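Local coordinates for peroxisomal fatty acid beta-oxidation multifunctional protein MFP2 (Arabidopsis thaliana, PDB 2WTB), which carries out the hydration and dehydrogenation steps of peroxisomal fatty acid beta-oxidation, acting on enoyl-CoA and 3-hydroxyacyl-CoA substrates during seed germination, at residues G7-E12 with I21-P26; G62-G67 with A107-L112. All coordinates share one frame; numbering follows the deposited sequence.

Interaction 1. Residues G7-E12 with I21-P26; sequences GKTVME and ITLINP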
loop_
_atom_site.group_PDB
_atom_site.type_symbol
_atom_site.label_atom_id
_atom_site.label_comp_id
_atom_site.label_asym_id
_atom_site.label_seq_id
_atom_site.Cartn_x
_atom_site.Cartn_y
_atom_site.Cartn_z
ATOM N N GLY A 7 -9.523 -21.961 -12.837
ATOM C CA GLY A 7 -8.940 -23.122 -12.189
ATOM C C GLY A 7 -9.908 -24.288 -12.112
ATOM O O GLY A 7 -10.951 -24.282 -12.766
ATOM N N LYS A 8 -9.567 -25.289 -11.306
ATOM C CA LYS A 8 -10.395 -26.481 -11.187
ATOM C C LYS A 8 -10.327 -27.086 -9.788
ATOM O O LYS A 8 -9.748 -26.499 -8.873
ATOM C CB LYS A 8 -9.961 -27.528 -12.214
ATOM C CG LYS A 8 -8.544 -28.043 -12.003
ATOM C CD LYS A 8 -8.159 -29.078 -13.055
ATOM C CE LYS A 8 -6.689 -29.469 -12.939
ATOM N NZ LYS A 8 -6.313 -30.561 -13.880
ATOM N N THR A 9 -10.934 -28.259 -9.634
ATOM C CA THR A 9 -10.818 -29.044 -8.411
ATOM C C THR A 9 -10.767 -30.521 -8.769
ATOM O O THR A 9 -11.394 -30.955 -9.734
ATOM C CB THR A 9 -12.009 -28.824 -7.464
ATOM O OG1 THR A 9 -13.197 -29.366 -8.053
ATOM C CG2 THR A 9 -12.208 -27.341 -7.177
ATOM N N VAL A 10 -10.019 -31.293 -7.990
ATOM C CA VAL A 10 -9.949 -32.734 -8.189
ATOM C C VAL A 10 -10.420 -33.459 -6.933
ATOM O O VAL A 10 -9.972 -33.153 -5.829
ATOM C CB VAL A 10 -8.519 -33.190 -8.540
ATOM C CG1 VAL A 10 -8.411 -34.706 -8.465
ATOM C CG2 VAL A 10 -8.119 -32.684 -9.921
ATOM N N MET A 11 -11.331 -34.411 -7.105
ATOM C CA MET A 11 -11.841 -35.186 -5.977
ATOM C C MET A 11 -11.440 -36.652 -6.084
ATOM O O MET A 11 -11.575 -37.266 -7.142
ATOM C CB MET A 11 -13.365 -35.062 -5.874
ATOM C CG MET A 11 -14.007 -36.064 -4.926
ATOM S SD MET A 11 -15.812 -36.006 -4.948
ATOM C CE MET A 11 -16.134 -34.763 -3.708
ATOM N N GLU A 12 -10.946 -37.206 -4.982
ATOM C CA GLU A 12 -10.554 -38.609 -4.935
ATOM C C GLU A 12 -11.101 -39.281 -3.680
ATOM O O GLU A 12 -10.954 -38.763 -2.575
ATOM C CB GLU A 12 -9.032 -38.742 -4.993
ATOM C CG GLU A 12 -8.420 -38.154 -6.254
ATOM C CD GLU A 12 -6.913 -38.296 -6.294
ATOM O OE1 GLU A 12 -6.331 -38.740 -5.283
ATOM O OE2 GLU A 12 -6.311 -37.961 -7.338
ATOM N N ILE A 21 -11.084 -33.289 -1.701
ATOM C CA ILE A 21 -11.196 -32.336 -2.797
ATOM C C ILE A 21 -10.055 -31.330 -2.749
ATOM O O ILE A 21 -9.908 -30.597 -1.769
ATOM C CB ILE A 21 -12.528 -31.569 -2.732
ATOM C CG1 ILE A 21 -13.704 -32.543 -2.692
ATOM C CG2 ILE A 21 -12.659 -30.611 -3.908
ATOM C CD1 ILE A 21 -15.040 -31.856 -2.632
ATOM N N THR A 22 -9.251 -31.292 -3.811
ATOM C CA THR A 22 -8.119 -30.372 -3.879
ATOM C C THR A 22 -8.439 -29.153 -4.735
ATOM O O THR A 22 -8.821 -29.281 -5.898
ATOM C CB THR A 22 -6.851 -31.052 -4.442
ATOM O OG1 THR A 22 -6.581 -32.258 -3.716
ATOM C CG2 THR A 22 -5.651 -30.118 -4.333
ATOM N N LEU A 23 -8.279 -27.969 -4.153
ATOM C CA LEU A 23 -8.490 -26.727 -4.881
ATOM C C LEU A 23 -7.255 -26.404 -5.711
ATOM O O LEU A 23 -6.156 -26.252 -5.177
ATOM C CB LEU A 23 -8.795 -25.582 -3.915
ATOM C CG LEU A 23 -9.912 -25.815 -2.891
ATOM C CD1 LEU A 23 -10.012 -24.635 -1.937
ATOM C CD2 LEU A 23 -11.248 -26.072 -3.575
ATOM N N ILE A 24 -7.439 -26.301 -7.022
ATOM C CA ILE A 24 -6.317 -26.112 -7.931
ATOM C C ILE A 24 -6.499 -24.892 -8.829
ATOM O O ILE A 24 -7.155 -24.964 -9.867
ATOM C CB ILE A 24 -6.103 -27.357 -8.811
ATOM C CG1 ILE A 24 -6.037 -28.613 -7.943
ATOM C CG2 ILE A 24 -4.844 -27.213 -9.643
ATOM C CD1 ILE A 24 -5.842 -29.881 -8.733
ATOM N N ASN A 25 -5.911 -23.773 -8.424
ATOM C CA ASN A 25 -5.964 -22.553 -9.215
ATOM C C ASN A 25 -4.837 -21.589 -8.849
ATOM O O ASN A 25 -5.063 -20.596 -8.158
ATOM C CB ASN A 25 -7.322 -21.867 -9.058
ATOM C CG ASN A 25 -7.483 -20.679 -9.985
ATOM O OD1 ASN A 25 -6.950 -20.669 -11.094
ATOM N ND2 ASN A 25 -8.221 -19.669 -9.535
ATOM N N PRO A 26 -3.616 -21.883 -9.318
ATOM C CA PRO A 26 -2.431 -21.062 -9.046
ATOM C C PRO A 26 -2.691 -19.599 -9.383
ATOM O O PRO A 26 -3.514 -19.319 -10.255
ATOM C CB PRO A 26 -1.385 -21.641 -9.999
ATOM C CG PRO A 26 -1.812 -23.047 -10.216
ATOM C CD PRO A 26 -3.309 -23.025 -10.196
HETATM O O HOH W 1 -7.703 -34.617 -4.177
#

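Interaction 2. Residues G62-G67 with A107-L112; sequences GRFSGG and AAIDGL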
loop_
_atom_site.group_PDB
_atom_site.type_symbol
_atom_site.label_atom_id
_atom_site.label_comp_id
_atom_site.label_asym_id
_atom_site.label_seq_id
_atom_site.Cartn_x
_atom_site.Cartn_y
_atom_site.Cartn_z
ATOM N N GLY A 62 0.553 -26.848 -1.067
ATOM C CA GLY A 62 0.680 -26.327 0.284
ATOM C C GLY A 62 0.007 -24.991 0.546
ATOM O O GLY A 62 0.540 -24.155 1.277
ATOM N N ARG A 63 -1.165 -24.790 -0.049
ATOM C CA ARG A 63 -1.930 -23.559 0.138
ATOM C C ARG A 63 -3.416 -23.834 -0.023
ATOM O O ARG A 63 -3.847 -24.341 -1.059
ATOM C CB ARG A 63 -1.499 -22.491 -0.868
ATOM C CG ARG A 63 -0.137 -21.888 -0.594
ATOM C CD ARG A 63 0.275 -20.953 -1.711
ATOM N NE ARG A 63 1.575 -20.345 -1.449
ATOM C CZ ARG A 63 2.309 -19.730 -2.371
ATOM N NH1 ARG A 63 1.871 -19.646 -3.619
ATOM N NH2 ARG A 63 3.481 -19.204 -2.043
ATOM N N PHE A 64 -4.196 -23.497 0.999
ATOM C CA PHE A 64 -5.632 -23.745 0.964
ATOM C C PHE A 64 -6.335 -22.882 -0.085
ATOM O O PHE A 64 -6.821 -23.399 -1.093
ATOM C CB PHE A 64 -6.262 -23.539 2.344
ATOM C CG PHE A 64 -7.661 -24.066 2.450
ATOM C CD1 PHE A 64 -7.896 -25.426 2.548
ATOM C CD2 PHE A 64 -8.744 -23.203 2.434
ATOM C CE1 PHE A 64 -9.185 -25.916 2.637
ATOM C CE2 PHE A 64 -10.036 -23.687 2.523
ATOM C CZ PHE A 64 -10.257 -25.045 2.626
ATOM N N SER A 65 -6.383 -21.574 0.153
ATOM C CA SER A 65 -7.031 -20.646 -0.775
ATOM C C SER A 65 -6.811 -19.193 -0.359
ATOM O O SER A 65 -7.125 -18.803 0.765
ATOM C CB SER A 65 -8.528 -20.942 -0.879
ATOM O OG SER A 65 -9.145 -20.101 -1.837
ATOM N N GLY A 66 -6.284 -18.394 -1.279
ATOM C CA GLY A 66 -5.876 -17.037 -0.965
ATOM C C GLY A 66 -6.952 -15.974 -1.065
ATOM O O GLY A 66 -6.722 -14.822 -0.696
ATOM N N GLY A 67 -8.124 -16.344 -1.568
ATOM C CA GLY A 67 -9.209 -15.390 -1.696
ATOM C C GLY A 67 -10.032 -15.576 -2.954
ATOM O O GLY A 67 -10.320 -16.705 -3.351
ATOM N N ALA A 107 -11.943 -29.129 6.650
ATOM C CA ALA A 107 -10.981 -28.368 5.866
ATOM C C ALA A 107 -9.555 -28.659 6.329
ATOM O O ALA A 107 -9.264 -28.653 7.527
ATOM C CB ALA A 107 -11.281 -26.879 5.951
ATOM N N ALA A 108 -8.676 -28.927 5.368
ATOM C CA ALA A 108 -7.262 -29.141 5.647
ATOM C C ALA A 108 -6.475 -27.937 5.153
ATOM O O ALA A 108 -6.236 -27.789 3.955
ATOM C CB ALA A 108 -6.777 -30.412 4.975
ATOM N N ILE A 109 -6.078 -27.075 6.082
ATOM C CA ILE A 109 -5.469 -25.799 5.726
ATOM C C ILE A 109 -3.944 -25.790 5.818
ATOM O O ILE A 109 -3.360 -26.193 6.824
ATOM C CB ILE A 109 -6.024 -24.647 6.588
ATOM C CG1 ILE A 109 -7.533 -24.500 6.378
ATOM C CG2 ILE A 109 -5.307 -23.344 6.260
ATOM C CD1 ILE A 109 -8.179 -23.457 7.272
ATOM N N ASP A 110 -3.314 -25.314 4.750
ATOM C CA ASP A 110 -1.878 -25.096 4.723
ATOM C C ASP A 110 -1.609 -23.729 4.105
ATOM O O ASP A 110 -2.407 -23.236 3.308
ATOM C CB ASP A 110 -1.196 -26.186 3.896
ATOM C CG ASP A 110 0.310 -26.200 4.069
ATOM O OD1 ASP A 110 0.823 -25.465 4.940
ATOM O OD2 ASP A 110 0.983 -26.954 3.337
ATOM N N GLY A 111 -0.494 -23.114 4.480
ATOM C CA GLY A 111 -0.086 -21.856 3.884
ATOM C C GLY A 111 -0.977 -20.690 4.259
ATOM O O GLY A 111 -0.630 -19.894 5.132
ATOM N N LEU A 112 -2.123 -20.582 3.593
ATOM C CA LEU A 112 -3.058 -19.497 3.870
ATOM C C LEU A 112 -4.522 -19.877 3.664
ATOM O O LEU A 112 -4.844 -20.851 2.978
ATOM C CB LEU A 112 -2.723 -18.254 3.035
ATOM C CG LEU A 112 -2.520 -18.382 1.519
ATOM C CD1 LEU A 112 -3.683 -19.081 0.840
ATOM C CD2 LEU A 112 -2.302 -17.012 0.905
#

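Interaction 1. Residues G7-E12 with I21-P26
Lys8 and Val10 form two pairs of backbone hydrogen bonds with Ile24 and Thr22. The straightest is Lys8 N to Ile24 O, 2.8 Å at 175°; Thr22 N to Val10 O is as short, and Val10 N to Thr22 O and Ile24 N to Lys8 O complete the two pairs. Thr9-Leu23 lies between them and Met11-Ile21 just beyond, both non-hydrogen-bonded pairs, with a CA-H...O contact of 3.2 Å from Thr9 CA to Thr22 O. One water donates to Val10 O and also bonds Thr22 OG1; a threonine suits this place, since its hydroxyl can meet a water beside a strand carbonyl.

These bonds make a beta hairpin, strands 8-13 and 18-24, whose first strand edges the crotonase-type sheet of the hydratase domain; the strand axes run at 162°. Side chains alternate between its faces. Thr9, Met11, Ile21 and Leu23 share one face, where Thr9 and Ile21 touch helix 33-46. Thr9 CG2 rests alongside Leu23 CD2 at 3.9 Å, while Thr9 OG1 bonds Asn42 of that helix. The Met11 chain leaves with CG anti to the backbone N (chi1 167°), then bends at the sulfur to bring CE across Ile21 CG1 and CD1; the 3.3 Å from CE to Ile21 CD1 is so short that the methyl's exact place is doubtful.

On the other face the branched Val10 and Ile24, well suited to strands, meet through CG2 and CD1 at 3.8 Å, and the aliphatic stem of Lys8 lies beside Ile24 CB. Past the last pair, Asn25 OD1 takes a weak bond from Gly7 N, a place where any CB on Gly7 would strike Asn25 CB, while Asn25 ND2 bonds Ser30 O.

Interaction 2. Residues G62-G67 with A107-L112
Phe64 plugs the loop after strand 54-59 onto the end of strand 105-109 and the turn that follows it, a partly buried loop-to-strand contact within the crotonase fold of the hydratase domain. In this family the corresponding loop probably supplies a peptide N-H to the oxyanion hole for the thioester, and the Phe64 side chain lies about 9 Å from that of Glu119, the predicted nucleophile.

The backbone sets the loop in place. Phe64 N donates to Asp110 O at 2.9 Å, and Ser65 N to Leu112 O at 3.3 Å, nearly straight at 168° but approaching from above the carbonyl plane. With CG anti to its N (chi1 -167°), Phe64 turns its ring across the strand. Ile109 CG1 sits over one face, 4.1 Å from the ring centroid and 18° off the normal, a CH-pi contact, while Ala108 O lies at the ring's edge near CD1. The Ala107 methyl reaches CZ obliquely at 3.9 Å; its small size leaves room for the ring tip, and Ala121 of helix 116-123 also touches this side chain. With a serine in place of Phe64 there would be no ring for Ile109 CG1 to cover, and a gap would probably open between Ile109 and Ala107, leaving the loop held mainly by its backbone bonds.

Glycines take the tight places. At Gly111 the phi is positive, and a CB would run into Gly62 O and Arg63 CG. Asp110 turns back to accept a weak bond at OD1 from Gly111 N, and its other oxygen, OD2, stands 3.1 Å from Gly62 CA. Beyond the turn, Leu112 folds its branched end over the loop backbone, with CD1 3.4 Å from Gly66 N.

Interaction 1 comes first along the chain and closes before interaction 2 opens; their centres lie about 12 Å apart, on the same side of the chain's centre. Both reach the six-stranded sheet of the N-terminal hydratase domain, interaction 1 through its first two strands and interaction 2 through strand 105-109. Strand 18-24 of the hairpin and strand 105-109 flank strand 54-59, and the loop that leaves this middle strand forms half of interaction 2. The two contacts touch directly where Leu23 CD1 packs 3.5 Å from Phe64 O. The hairpin thus finishes one margin of the sheet, whereas 62-67 with 107-112 lies further in, somewhat closer to Glu119, the predicted nucleophile.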